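Local coordinates for protein ribokinase (Staphylococcus aureus, PDB 3RY7) that phosphorylates D-ribose at its O-5 hydroxyl with ATP and magnesium, giving ribose 5-phosphate for nucleotide and amino acid synthesis or the pentose phosphate pathway, at residues Val5-Ser10 and Val138-Val143; Thr11-Phe16 and Ala92-Ala97; Leu17-Tyr22 and Phe98-Ala103; Ile60-Thr65 and Gly113-Thr118; Met117-Glu122 and Ile145-Ser150. All blocks are in the same frame, centred on the assembly; numbering follows the deposited sequence.

Interaction 1 (Val5-Ser10 and Val138-Val143); sequences VVILGS and VAQLEV
Ile7 and Val138 sit side by side where two parallel strands of the central sheet of the ribokinase fold meet, strand 4-8 pairing with strand 136-140. Val6 O accepts from Val138 N and Val138 O from Leu8 N, both at 2.8 Å. On the face covered by helix 42-52, Ile7 CD1 presses on Val138 CB at a tight 3.5 Å; Leu8 and Ala139 turn to the other face, toward helix 145-157. Beyond the strand ends the contact becomes polar and enters the sugar pocket, where Glu142 is a substrate-binding residue. Its CB lies 3.2 Å from Ser10 OG, and CG stays alongside the same hydroxyl. CD, 3.5 Å from Ser10 OG, carries OE1, which accepts the hydrogen bond of Ser10 OG at 2.5 Å on its anti lone pair. The other oxygen, OE2, binds a glycerol molecule that probably came from the crystallisation liquor. A chi1 of 61° turns Ser10 OG toward the Glu142 carboxylate, while Lys42 N is a second donor to Glu142 OE1. A bend at chi2 (78°) brings Gln140 OE1 next to Gly9 CA, while NE2 binds Gln46 of helix 42-52. Gln140 OE1 accepts from a water at 2.7 Å, which also receives weak bonds from Ser10 N and Glu142 N.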
# COMPACT_ATOMS: atom_id res chain seq x y z
N VAL A 5 15.75 2.54 -23.52
CA VAL A 5 15.76 1.19 -23.01
C VAL A 5 14.68 0.36 -23.71
O VAL A 5 13.52 0.77 -23.78
CB VAL A 5 15.57 1.17 -21.46
CG1 VAL A 5 15.50 -0.24 -20.93
CG2 VAL A 5 16.69 1.95 -20.77
N VAL A 6 15.07 -0.78 -24.27
CA VAL A 6 14.11 -1.76 -24.76
C VAL A 6 14.12 -2.92 -23.80
O VAL A 6 15.18 -3.44 -23.48
CB VAL A 6 14.47 -2.30 -26.17
CG1 VAL A 6 13.59 -3.49 -26.53
CG2 VAL A 6 14.35 -1.21 -27.22
N ILE A 7 12.94 -3.29 -23.32
CA ILE A 7 12.80 -4.51 -22.53
C ILE A 7 12.22 -5.60 -23.41
O ILE A 7 11.25 -5.40 -24.12
CB ILE A 7 11.89 -4.28 -21.28
CG1 ILE A 7 12.37 -3.08 -20.47
CG2 ILE A 7 11.85 -5.51 -20.42
CD1 ILE A 7 13.77 -3.26 -19.83
N LEU A 8 12.82 -6.76 -23.36
CA LEU A 8 12.29 -7.92 -23.98
C LEU A 8 11.91 -8.89 -22.92
O LEU A 8 12.75 -9.34 -22.21
CB LEU A 8 13.30 -8.54 -24.91
CG LEU A 8 12.81 -9.75 -25.67
CD1 LEU A 8 11.87 -9.38 -26.73
CD2 LEU A 8 13.92 -10.55 -26.16
N GLY A 9 10.64 -9.19 -22.80
CA GLY A 9 10.25 -10.11 -21.75
C GLY A 9 8.77 -10.37 -21.57
O GLY A 9 7.95 -10.10 -22.45
N SER A 10 8.44 -10.92 -20.40
CA SER A 10 7.14 -11.51 -20.15
C SER A 10 6.11 -10.52 -19.60
O SER A 10 6.44 -9.58 -18.86
CB SER A 10 7.30 -12.64 -19.15
OG SER A 10 7.83 -12.15 -17.93
N VAL A 138 17.14 -5.16 -22.34
CA VAL A 138 17.13 -6.01 -21.15
C VAL A 138 16.17 -7.17 -21.34
O VAL A 138 15.03 -6.96 -21.71
CB VAL A 138 16.65 -5.21 -19.90
CG1 VAL A 138 16.82 -6.05 -18.62
CG2 VAL A 138 17.39 -3.89 -19.79
N ALA A 139 16.63 -8.38 -21.06
CA ALA A 139 15.79 -9.56 -21.17
C ALA A 139 15.79 -10.35 -19.87
O ALA A 139 16.71 -10.22 -19.08
CB ALA A 139 16.25 -10.44 -22.31
N GLN A 140 14.78 -11.18 -19.68
CA GLN A 140 14.72 -12.18 -18.64
C GLN A 140 14.34 -13.51 -19.23
O GLN A 140 14.03 -13.60 -20.38
CB GLN A 140 13.73 -11.80 -17.54
CG GLN A 140 13.66 -10.37 -17.24
CD GLN A 140 12.88 -9.62 -18.23
OE1 GLN A 140 11.97 -10.13 -18.80
NE2 GLN A 140 13.27 -8.43 -18.48
N LEU A 141 14.35 -14.54 -18.42
CA LEU A 141 14.12 -15.87 -18.95
C LEU A 141 12.66 -16.36 -18.87
O LEU A 141 12.42 -17.56 -18.88
CB LEU A 141 15.07 -16.88 -18.28
CG LEU A 141 16.57 -16.60 -18.44
CD1 LEU A 141 17.42 -17.64 -17.73
CD2 LEU A 141 16.92 -16.56 -19.92
N GLU A 142 11.70 -15.44 -18.78
CA GLU A 142 10.27 -15.83 -18.90
C GLU A 142 9.82 -15.76 -20.36
O GLU A 142 8.63 -15.80 -20.68
CB GLU A 142 9.39 -14.98 -17.98
CG GLU A 142 9.73 -15.21 -16.49
CD GLU A 142 8.74 -14.58 -15.51
OE1 GLU A 142 8.13 -13.54 -15.84
OE2 GLU A 142 8.59 -15.14 -14.41
N VAL A 143 10.81 -15.68 -21.25
CA VAL A 143 10.61 -15.65 -22.69
C VAL A 143 11.66 -16.63 -23.27
O VAL A 143 12.64 -16.96 -22.59
CB VAL A 143 10.75 -14.18 -23.16
CG1 VAL A 143 11.79 -14.03 -24.22
CG2 VAL A 143 9.41 -13.57 -23.55
O HOH W 1 11.23 -12.58 -19.64

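Interaction 2 (Thr11-Phe16 and Ala92-Ala97); sequences TNVDQF and AKTGQA
Ala97 lies beside Asp14, and its methyl group meets the carboxylate: Asp14 OD1 is 3.4 Å from Ala97 CB. The aspartate reaches this position with CG anti to its carbonyl carbon (chi1 -66°), and OD1 also binds a glycerol molecule in the sugar pocket, to which Asn12, Val13 and Asp14 all belong as substrate-binding residues. The backbone of Ala97 is gripped at both ends. Its N donates to Val13 O at 3.1 Å, and its O accepts from Gln15 N at 2.6 Å. Val13, the partner of Gln96 in the parallel register, completes the set by donating its own N to Gly95 O at 3.0 Å. Strands 12-18 and 95-101 are the two middle strands of the four-stranded lid that closes over the sugar in ribokinases, and Phe16, farther along, makes a cation-pi contact with Lys288 of the second subunit. Val13 and Gln96 turn to the face away from Asp14 and Ala97; there Val13 CB faces Gln96 CG at 4.3 Å, and Ile72 of helix 70-78 packs on the valine. Gln96 has an extended chain, but its amide turns back along its own segment, NE2 donating to Thr94 O at 3.0 Å with that oxygen close to the amide plane. At the start of the pair the strands separate, and a water bridges them, donating to Thr11 O and accepting from Gly95 N, each at 2.9 Å.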
# COMPACT_ATOMS: atom_id res chain seq x y z
N THR A 11 4.86 -10.75 -19.95
CA THR A 11 3.73 -10.11 -19.27
C THR A 11 2.86 -11.22 -18.72
O THR A 11 2.49 -12.15 -19.45
CB THR A 11 2.91 -9.23 -20.22
OG1 THR A 11 3.72 -8.14 -20.67
CG2 THR A 11 1.67 -8.67 -19.49
N ASN A 12 2.56 -11.15 -17.42
CA ASN A 12 1.76 -12.17 -16.75
C ASN A 12 0.54 -11.54 -16.09
O ASN A 12 0.61 -10.40 -15.64
CB ASN A 12 2.58 -12.86 -15.65
CG ASN A 12 3.56 -13.89 -16.18
OD1 ASN A 12 3.44 -14.37 -17.32
ND2 ASN A 12 4.53 -14.26 -15.33
N VAL A 13 -0.56 -12.28 -16.03
CA VAL A 13 -1.62 -11.89 -15.11
C VAL A 13 -1.48 -12.75 -13.86
O VAL A 13 -1.63 -13.96 -13.90
CB VAL A 13 -3.02 -12.03 -15.75
CG1 VAL A 13 -4.10 -11.71 -14.73
CG2 VAL A 13 -3.12 -11.11 -16.98
N ASP A 14 -1.13 -12.10 -12.74
CA ASP A 14 -0.99 -12.80 -11.47
C ASP A 14 -2.34 -12.98 -10.78
O ASP A 14 -3.03 -12.02 -10.48
CB ASP A 14 -0.06 -12.01 -10.54
CG ASP A 14 1.38 -11.93 -11.05
OD1 ASP A 14 1.74 -12.64 -12.02
OD2 ASP A 14 2.16 -11.16 -10.44
N GLN A 15 -2.72 -14.23 -10.53
CA GLN A 15 -3.91 -14.52 -9.75
C GLN A 15 -3.60 -14.84 -8.30
O GLN A 15 -3.09 -15.91 -8.00
CB GLN A 15 -4.65 -15.71 -10.33
CG GLN A 15 -6.00 -15.33 -10.83
CD GLN A 15 -5.90 -14.73 -12.20
OE1 GLN A 15 -6.44 -13.66 -12.47
NE2 GLN A 15 -5.19 -15.42 -13.08
N PHE A 16 -3.94 -13.91 -7.42
CA PHE A 16 -3.67 -14.07 -5.99
C PHE A 16 -4.87 -14.60 -5.21
O PHE A 16 -5.96 -14.00 -5.24
CB PHE A 16 -3.24 -12.73 -5.40
CG PHE A 16 -1.84 -12.33 -5.77
CD1 PHE A 16 -0.78 -12.68 -4.94
CD2 PHE A 16 -1.59 -11.61 -6.93
CE1 PHE A 16 0.52 -12.31 -5.26
CE2 PHE A 16 -0.30 -11.24 -7.26
CZ PHE A 16 0.76 -11.58 -6.42
N ALA A 92 -1.76 -19.16 -27.87
CA ALA A 92 -1.73 -19.48 -26.45
C ALA A 92 -2.45 -18.37 -25.70
O ALA A 92 -2.57 -17.25 -26.20
CB ALA A 92 -0.28 -19.61 -25.94
N LYS A 93 -2.95 -18.69 -24.52
CA LYS A 93 -3.53 -17.69 -23.66
C LYS A 93 -2.41 -16.83 -23.08
O LYS A 93 -1.24 -17.22 -23.09
CB LYS A 93 -4.36 -18.37 -22.58
CG LYS A 93 -5.51 -19.19 -23.15
CD LYS A 93 -6.18 -20.00 -22.06
CE LYS A 93 -5.15 -20.87 -21.33
NZ LYS A 93 -4.97 -22.22 -21.96
N THR A 94 -2.75 -15.65 -22.60
CA THR A 94 -1.77 -14.80 -21.96
C THR A 94 -1.10 -15.53 -20.80
O THR A 94 -1.73 -16.33 -20.11
CB THR A 94 -2.40 -13.51 -21.47
OG1 THR A 94 -2.99 -12.86 -22.59
CG2 THR A 94 -1.35 -12.60 -20.82
N GLY A 95 0.20 -15.29 -20.62
CA GLY A 95 0.94 -15.89 -19.52
C GLY A 95 0.29 -15.53 -18.20
O GLY A 95 -0.26 -14.44 -18.05
N GLN A 96 0.36 -16.44 -17.23
CA GLN A 96 -0.30 -16.25 -15.94
C GLN A 96 0.49 -16.87 -14.78
O GLN A 96 1.20 -17.88 -14.95
CB GLN A 96 -1.70 -16.86 -15.96
CG GLN A 96 -2.61 -16.17 -16.92
CD GLN A 96 -3.83 -16.99 -17.25
OE1 GLN A 96 -4.57 -17.39 -16.35
NE2 GLN A 96 -4.06 -17.24 -18.53
N ALA A 97 0.35 -16.27 -13.61
CA ALA A 97 0.89 -16.87 -12.40
C ALA A 97 -0.23 -17.07 -11.38
O ALA A 97 -1.10 -16.21 -11.19
CB ALA A 97 2.00 -16.00 -11.82
O HOH W 2 1.83 -13.36 -21.99

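Interaction 3 (Leu17-Tyr22 and Phe98-Ala103); sequences LTVERY and FITVNA
The Tyr22 ring lies across Asn102 and runs past Thr100 in the opposite direction. Asn102 CB sits over one ring face, 3.9 Å from the centroid and 18° off the normal, a CH-pi contact offset toward the rim. A chi1 of 65° holds the Asn102 amide beside the ring, with OD1 accepting from Gly105 N and Gln106 N of the following turn. The ring edge faces Thr100 instead: its carbonyl group lies near the ring plane, and Thr100 CG2 is 3.6 Å from Tyr22 CE1. Val19 CG1 reaches the same methyl group, 3.8 Å from Thr100 CG2. Behind these side chains the parallel pairing of the two central lid strands runs to its end, with Leu17 N bound to Ile99 O and Val101 N to Leu17 O, both at 3.0 Å, and Val19 N to Val101 O at 2.8 Å. After Val19 the chain turns, and Ala103 N finds Glu20 O at 3.1 Å. At this outer end of the lid the backbones thus supply directional bonds, while the tyrosine ring, folded back over the neighbouring strand, adds CH-pi and van der Waals contact.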
# COMPACT_ATOMS: atom_id res chain seq x y z
N LEU A 17 -4.66 -15.71 -4.52
CA LEU A 17 -5.63 -16.25 -3.56
C LEU A 17 -5.05 -16.17 -2.16
O LEU A 17 -4.07 -16.86 -1.85
CB LEU A 17 -5.93 -17.70 -3.88
CG LEU A 17 -7.06 -18.36 -3.09
CD1 LEU A 17 -8.40 -17.77 -3.51
CD2 LEU A 17 -7.06 -19.87 -3.31
N THR A 18 -5.62 -15.32 -1.31
CA THR A 18 -5.14 -15.21 0.06
C THR A 18 -5.88 -16.18 0.96
O THR A 18 -7.09 -16.09 1.12
CB THR A 18 -5.31 -13.80 0.62
OG1 THR A 18 -4.68 -12.85 -0.24
CG2 THR A 18 -4.69 -13.71 2.01
N VAL A 19 -5.14 -17.13 1.52
CA VAL A 19 -5.69 -18.04 2.51
C VAL A 19 -5.11 -17.71 3.88
O VAL A 19 -4.32 -16.76 4.04
CB VAL A 19 -5.39 -19.50 2.15
CG1 VAL A 19 -5.79 -19.78 0.71
CG2 VAL A 19 -3.91 -19.80 2.35
N GLU A 20 -5.54 -18.47 4.88
CA GLU A 20 -5.01 -18.33 6.22
C GLU A 20 -3.92 -19.37 6.34
O GLU A 20 -2.80 -19.10 6.78
CB GLU A 20 -6.11 -18.59 7.26
CG GLU A 20 -6.03 -17.70 8.50
CD GLU A 20 -7.30 -16.91 8.74
OE1 GLU A 20 -8.31 -17.51 9.18
OE2 GLU A 20 -7.30 -15.68 8.48
N ARG A 21 -4.25 -20.59 6.02
CA ARG A 21 -3.27 -21.62 6.02
C ARG A 21 -3.40 -22.47 4.79
O ARG A 21 -4.47 -22.79 4.35
CB ARG A 21 -3.31 -22.46 7.31
CG ARG A 21 -4.41 -23.51 7.40
CD ARG A 21 -4.08 -24.71 8.30
NE ARG A 21 -4.00 -25.94 7.52
CZ ARG A 21 -4.92 -26.90 7.52
NH1 ARG A 21 -5.98 -26.80 8.26
NH2 ARG A 21 -4.77 -27.97 6.76
N TYR A 22 -2.28 -22.82 4.23
CA TYR A 22 -2.24 -23.63 3.02
C TYR A 22 -2.92 -24.95 3.29
O TYR A 22 -2.66 -25.59 4.30
CB TYR A 22 -0.80 -23.89 2.56
CG TYR A 22 -0.05 -22.66 2.08
CD1 TYR A 22 -0.51 -21.92 1.00
CD2 TYR A 22 1.13 -22.27 2.69
CE1 TYR A 22 0.18 -20.80 0.56
CE2 TYR A 22 1.82 -21.16 2.26
CZ TYR A 22 1.35 -20.42 1.20
OH TYR A 22 2.05 -19.32 0.77
N PHE A 98 -0.19 -18.22 -10.73
CA PHE A 98 -1.19 -18.57 -9.72
C PHE A 98 -0.49 -18.64 -8.37
O PHE A 98 0.32 -19.55 -8.11
CB PHE A 98 -1.86 -19.87 -10.12
CG PHE A 98 -2.31 -19.88 -11.57
CD1 PHE A 98 -1.53 -20.47 -12.55
CD2 PHE A 98 -3.51 -19.25 -11.95
CE1 PHE A 98 -1.94 -20.47 -13.89
CE2 PHE A 98 -3.92 -19.24 -13.29
CZ PHE A 98 -3.14 -19.85 -14.26
N ILE A 99 -0.78 -17.65 -7.54
CA ILE A 99 -0.06 -17.41 -6.30
C ILE A 99 -0.97 -17.54 -5.07
O ILE A 99 -1.94 -16.78 -4.92
CB ILE A 99 0.55 -16.00 -6.33
CG1 ILE A 99 1.48 -15.86 -7.54
CG2 ILE A 99 1.29 -15.71 -5.04
CD1 ILE A 99 1.86 -14.43 -7.88
N THR A 100 -0.67 -18.50 -4.20
CA THR A 100 -1.41 -18.65 -2.95
C THR A 100 -0.62 -18.06 -1.79
O THR A 100 0.47 -18.54 -1.47
CB THR A 100 -1.73 -20.12 -2.67
OG1 THR A 100 -2.26 -20.74 -3.84
CG2 THR A 100 -2.74 -20.25 -1.52
N VAL A 101 -1.16 -17.01 -1.17
CA VAL A 101 -0.55 -16.37 -0.01
C VAL A 101 -1.17 -16.89 1.30
O VAL A 101 -2.39 -17.02 1.40
CB VAL A 101 -0.81 -14.87 -0.04
CG1 VAL A 101 -0.01 -14.18 1.05
CG2 VAL A 101 -0.48 -14.31 -1.40
N ASN A 102 -0.34 -17.17 2.31
CA ASN A 102 -0.91 -17.50 3.63
C ASN A 102 -0.88 -16.32 4.61
O ASN A 102 -0.47 -15.21 4.25
CB ASN A 102 -0.31 -18.78 4.23
CG ASN A 102 1.18 -18.66 4.54
OD1 ASN A 102 1.76 -17.57 4.57
ND2 ASN A 102 1.80 -19.81 4.79
N ALA A 103 -1.35 -16.55 5.83
CA ALA A 103 -1.44 -15.49 6.82
C ALA A 103 -0.08 -14.83 7.09
O ALA A 103 0.02 -13.60 7.24
CB ALA A 103 -2.06 -16.01 8.09

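Interaction 4 (Ile60-Thr65 and Gly113-Thr118); sequences ITKIGT and GGANMT
The 3-10 turn 115-118, which leads from the last lid strand back into the alpha/beta body of the kinase, packs on strand 56-64 chiefly through Lys62. The Lys62 side chain is fully extended, with CG anti to the backbone N (chi1 -164°) and every later torsion near 180°. CB, CG and CD therefore run past Ala115 O, and the lysine and Thr118 side chains cross at about a right angle. NZ donates to Thr118 O at 2.8 Å, from well above the carbonyl plane, and to Thr118 OG1 at 3.1 Å; a salt bridge to Asp123 gives the charge a third, acidic partner. The threonine hydroxyl both accepts and donates, since OG1 takes the lysine's bond and gives its own to Ala115 O at 2.8 Å. That carbonyl also accepts from Thr118 N, the bond that closes the turn. At the base of the lysine, the methyl group of Ala115 points at the strand, its CB 3.2 Å from Lys62 O. Asn116, which accepts from Thr11 N near the sugar pocket, is tied to the strand through solvent: one water donates to Asn116 OD1 and accepts from Lys62 N, each at 2.8 Å.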
# COMPACT_ATOMS: atom_id res chain seq x y z
N ILE A 60 8.87 -5.12 -25.66
CA ILE A 60 8.55 -6.17 -26.60
C ILE A 60 8.07 -7.35 -25.79
O ILE A 60 8.83 -7.95 -25.03
CB ILE A 60 9.77 -6.61 -27.43
CG1 ILE A 60 10.37 -5.43 -28.21
CG2 ILE A 60 9.39 -7.69 -28.39
CD1 ILE A 60 11.71 -5.78 -28.88
N THR A 61 6.78 -7.66 -25.91
CA THR A 61 6.22 -8.71 -25.09
C THR A 61 5.13 -9.37 -25.92
O THR A 61 4.64 -8.79 -26.88
CB THR A 61 5.68 -8.13 -23.76
OG1 THR A 61 5.38 -9.20 -22.85
CG2 THR A 61 4.46 -7.28 -24.00
N LYS A 62 4.79 -10.60 -25.58
CA LYS A 62 3.79 -11.34 -26.33
C LYS A 62 2.69 -11.85 -25.41
O LYS A 62 2.93 -12.68 -24.54
CB LYS A 62 4.44 -12.51 -27.07
CG LYS A 62 3.57 -13.10 -28.18
CD LYS A 62 4.32 -14.22 -28.90
CE LYS A 62 3.64 -14.68 -30.19
NZ LYS A 62 4.42 -15.81 -30.83
N ILE A 63 1.49 -11.33 -25.62
CA ILE A 63 0.31 -11.79 -24.90
C ILE A 63 -0.65 -12.51 -25.83
O ILE A 63 -0.41 -12.62 -27.04
CB ILE A 63 -0.43 -10.63 -24.27
CG1 ILE A 63 -0.88 -9.64 -25.35
CG2 ILE A 63 0.47 -9.94 -23.23
CD1 ILE A 63 -1.48 -8.36 -24.79
N GLY A 64 -1.74 -13.00 -25.26
CA GLY A 64 -2.73 -13.70 -26.05
C GLY A 64 -3.75 -12.73 -26.61
O GLY A 64 -3.63 -11.51 -26.44
N THR A 65 -4.76 -13.28 -27.27
CA THR A 65 -5.86 -12.50 -27.79
C THR A 65 -7.08 -12.65 -26.87
O THR A 65 -8.21 -12.37 -27.27
CB THR A 65 -6.21 -12.95 -29.23
OG1 THR A 65 -6.38 -14.38 -29.25
CG2 THR A 65 -5.07 -12.57 -30.20
N GLY A 113 3.63 -20.31 -18.80
CA GLY A 113 4.33 -19.55 -19.81
C GLY A 113 3.40 -18.87 -20.80
O GLY A 113 3.55 -17.68 -21.08
N GLY A 114 2.44 -19.63 -21.32
CA GLY A 114 1.47 -19.10 -22.26
C GLY A 114 2.11 -18.37 -23.42
O GLY A 114 3.15 -18.80 -23.92
N ALA A 115 1.50 -17.26 -23.84
CA ALA A 115 1.98 -16.47 -24.98
C ALA A 115 3.45 -16.06 -24.87
O ALA A 115 4.14 -15.97 -25.89
CB ALA A 115 1.10 -15.24 -25.19
N ASN A 116 3.91 -15.78 -23.65
CA ASN A 116 5.30 -15.41 -23.42
C ASN A 116 6.27 -16.43 -24.02
O ASN A 116 7.26 -16.06 -24.64
CB ASN A 116 5.63 -15.25 -21.93
CG ASN A 116 4.81 -14.15 -21.26
OD1 ASN A 116 4.80 -13.00 -21.70
ND2 ASN A 116 4.14 -14.51 -20.17
N MET A 117 5.98 -17.70 -23.81
CA MET A 117 6.86 -18.77 -24.27
C MET A 117 6.58 -19.20 -25.71
O MET A 117 7.10 -20.22 -26.17
CB MET A 117 6.80 -19.95 -23.30
CG MET A 117 7.37 -19.59 -21.91
SD MET A 117 9.09 -19.03 -22.03
CE MET A 117 9.90 -20.57 -22.41
N THR A 118 5.77 -18.43 -26.43
CA THR A 118 5.67 -18.66 -27.87
C THR A 118 6.43 -17.58 -28.66
O THR A 118 6.38 -17.55 -29.90
CB THR A 118 4.20 -18.67 -28.34
OG1 THR A 118 3.67 -17.33 -28.29
CG2 THR A 118 3.35 -19.62 -27.46
O HOH W 3 6.39 -12.12 -23.82

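Interaction 5 (Met117-Glu122 and Ile145-Ser150); sequences MTMTPE and IPAIIS
Met119 sends CG anti to its backbone N (chi1 -171°), which places that carbon 4.2 Å from Ala147 CB, and a bend at chi3 (-76°) then turns the methyl end toward Thr61 and Lys62. Ala147 CB fills the angle between side chain and backbone, also lying 3.7 Å from Met119 O. Pro121, the first residue of helix 121-125, is the other half of the contact. Its CG and CB rest on the start of the second helix: CG is 3.7 Å from Pro146 O and 4.3 Å from Pro146 CB, and CB is 3.8 Å from Ser150 CB. No hydrogen bond crosses between the segments. Even Ser150 OG finds no partner in the model although the contact buries it. Polar order lies within the first segment: Thr120 is the N-cap of helix 121-125, and its own N is bound by the Asp123 carboxylate, a reciprocal pairing that makes a capping box. The first turns of helices 121-125 and 145-157 thus meet, Val124 and Ile125 continuing the packing on Ser150, while Met119 inserts between helix 145-157 and the sheet, with its sulfur against Leu8 of strand 4-8 and its methyl on strand 56-64.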
# COMPACT_ATOMS: atom_id res chain seq x y z
N MET A 117 5.98 -17.70 -23.81
CA MET A 117 6.86 -18.77 -24.27
C MET A 117 6.58 -19.20 -25.71
O MET A 117 7.10 -20.22 -26.17
CB MET A 117 6.80 -19.95 -23.30
CG MET A 117 7.37 -19.59 -21.91
SD MET A 117 9.09 -19.03 -22.03
CE MET A 117 9.90 -20.57 -22.41
N THR A 118 5.77 -18.43 -26.43
CA THR A 118 5.67 -18.66 -27.87
C THR A 118 6.43 -17.58 -28.66
O THR A 118 6.38 -17.55 -29.90
CB THR A 118 4.20 -18.67 -28.34
OG1 THR A 118 3.67 -17.33 -28.29
CG2 THR A 118 3.35 -19.62 -27.46
N MET A 119 7.13 -16.68 -27.96
CA MET A 119 7.80 -15.59 -28.66
C MET A 119 8.95 -16.18 -29.45
O MET A 119 9.72 -16.96 -28.91
CB MET A 119 8.31 -14.53 -27.70
CG MET A 119 8.81 -13.31 -28.43
SD MET A 119 9.59 -12.06 -27.40
CE MET A 119 8.17 -11.31 -26.60
N THR A 120 9.04 -15.81 -30.74
CA THR A 120 10.05 -16.38 -31.65
C THR A 120 11.03 -15.32 -32.15
O THR A 120 10.79 -14.11 -32.02
CB THR A 120 9.39 -16.96 -32.93
OG1 THR A 120 8.77 -15.89 -33.65
CG2 THR A 120 8.37 -18.02 -32.61
N PRO A 121 12.14 -15.77 -32.75
CA PRO A 121 13.07 -14.78 -33.35
C PRO A 121 12.37 -13.87 -34.35
O PRO A 121 12.68 -12.68 -34.43
CB PRO A 121 14.11 -15.66 -34.03
CG PRO A 121 14.15 -16.88 -33.17
CD PRO A 121 12.74 -17.11 -32.67
N GLU A 122 11.42 -14.42 -35.10
CA GLU A 122 10.68 -13.59 -36.01
C GLU A 122 9.84 -12.53 -35.37
O GLU A 122 9.76 -11.48 -35.88
CB GLU A 122 9.93 -14.36 -37.09
CG GLU A 122 9.59 -15.73 -36.78
CD GLU A 122 10.76 -16.63 -36.67
OE1 GLU A 122 11.46 -16.79 -37.66
OE2 GLU A 122 10.96 -17.21 -35.62
N ILE A 145 14.71 -18.61 -24.94
CA ILE A 145 16.11 -18.32 -25.24
C ILE A 145 16.40 -17.93 -26.71
O ILE A 145 17.09 -16.94 -26.95
CB ILE A 145 17.02 -19.46 -24.73
CG1 ILE A 145 17.16 -19.34 -23.20
CG2 ILE A 145 18.39 -19.45 -25.44
CD1 ILE A 145 17.66 -20.60 -22.54
N PRO A 146 15.84 -18.68 -27.69
CA PRO A 146 16.10 -18.29 -29.10
C PRO A 146 15.58 -16.88 -29.42
O PRO A 146 16.19 -16.18 -30.22
CB PRO A 146 15.36 -19.37 -29.92
CG PRO A 146 15.23 -20.54 -28.99
CD PRO A 146 15.07 -19.93 -27.59
N ALA A 147 14.50 -16.45 -28.78
CA ALA A 147 14.07 -15.07 -28.97
C ALA A 147 15.09 -14.08 -28.39
O ALA A 147 15.35 -13.02 -28.98
CB ALA A 147 12.69 -14.82 -28.35
N ILE A 148 15.63 -14.41 -27.22
CA ILE A 148 16.59 -13.53 -26.57
C ILE A 148 17.90 -13.46 -27.40
O ILE A 148 18.45 -12.39 -27.61
CB ILE A 148 16.89 -13.97 -25.12
CG1 ILE A 148 15.61 -13.94 -24.25
CG2 ILE A 148 17.95 -13.04 -24.50
CD1 ILE A 148 15.80 -14.58 -22.91
N ILE A 149 18.36 -14.62 -27.87
CA ILE A 149 19.56 -14.67 -28.72
C ILE A 149 19.40 -13.74 -29.92
O ILE A 149 20.30 -12.95 -30.26
CB ILE A 149 19.85 -16.10 -29.18
CG1 ILE A 149 20.38 -16.94 -28.01
CG2 ILE A 149 20.87 -16.10 -30.31
CD1 ILE A 149 20.50 -18.43 -28.34
N SER A 150 18.23 -13.79 -30.54
CA SER A 150 18.03 -13.00 -31.75
C SER A 150 18.03 -11.49 -31.46
O SER A 150 18.55 -10.69 -32.25
CB SER A 150 16.77 -13.47 -32.48
OG SER A 150 15.90 -12.38 -32.70

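Interactions 1 and 4 lie in the buried body and share its central sheet, through the neighbouring strands 4-8 and 56-64; Gly9 O and Thr61 OG1 join them. Interactions 2 and 3 are successive lengths of one parallel pair, strands 12-18 and 95-101, but the first is buried beside the sugar pocket and the second is at the surface, about 28 Å from interaction 1 between centres. Interaction 5, partly buried, shares Met117 and Thr118 with interaction 4 and joins two helix starts, with Met119 reaching the sheet. Chemistry follows place: backbone pairing dominates 1, 2 and 3, a lysine and a water serve 4, and 5 is almost wholly apolar.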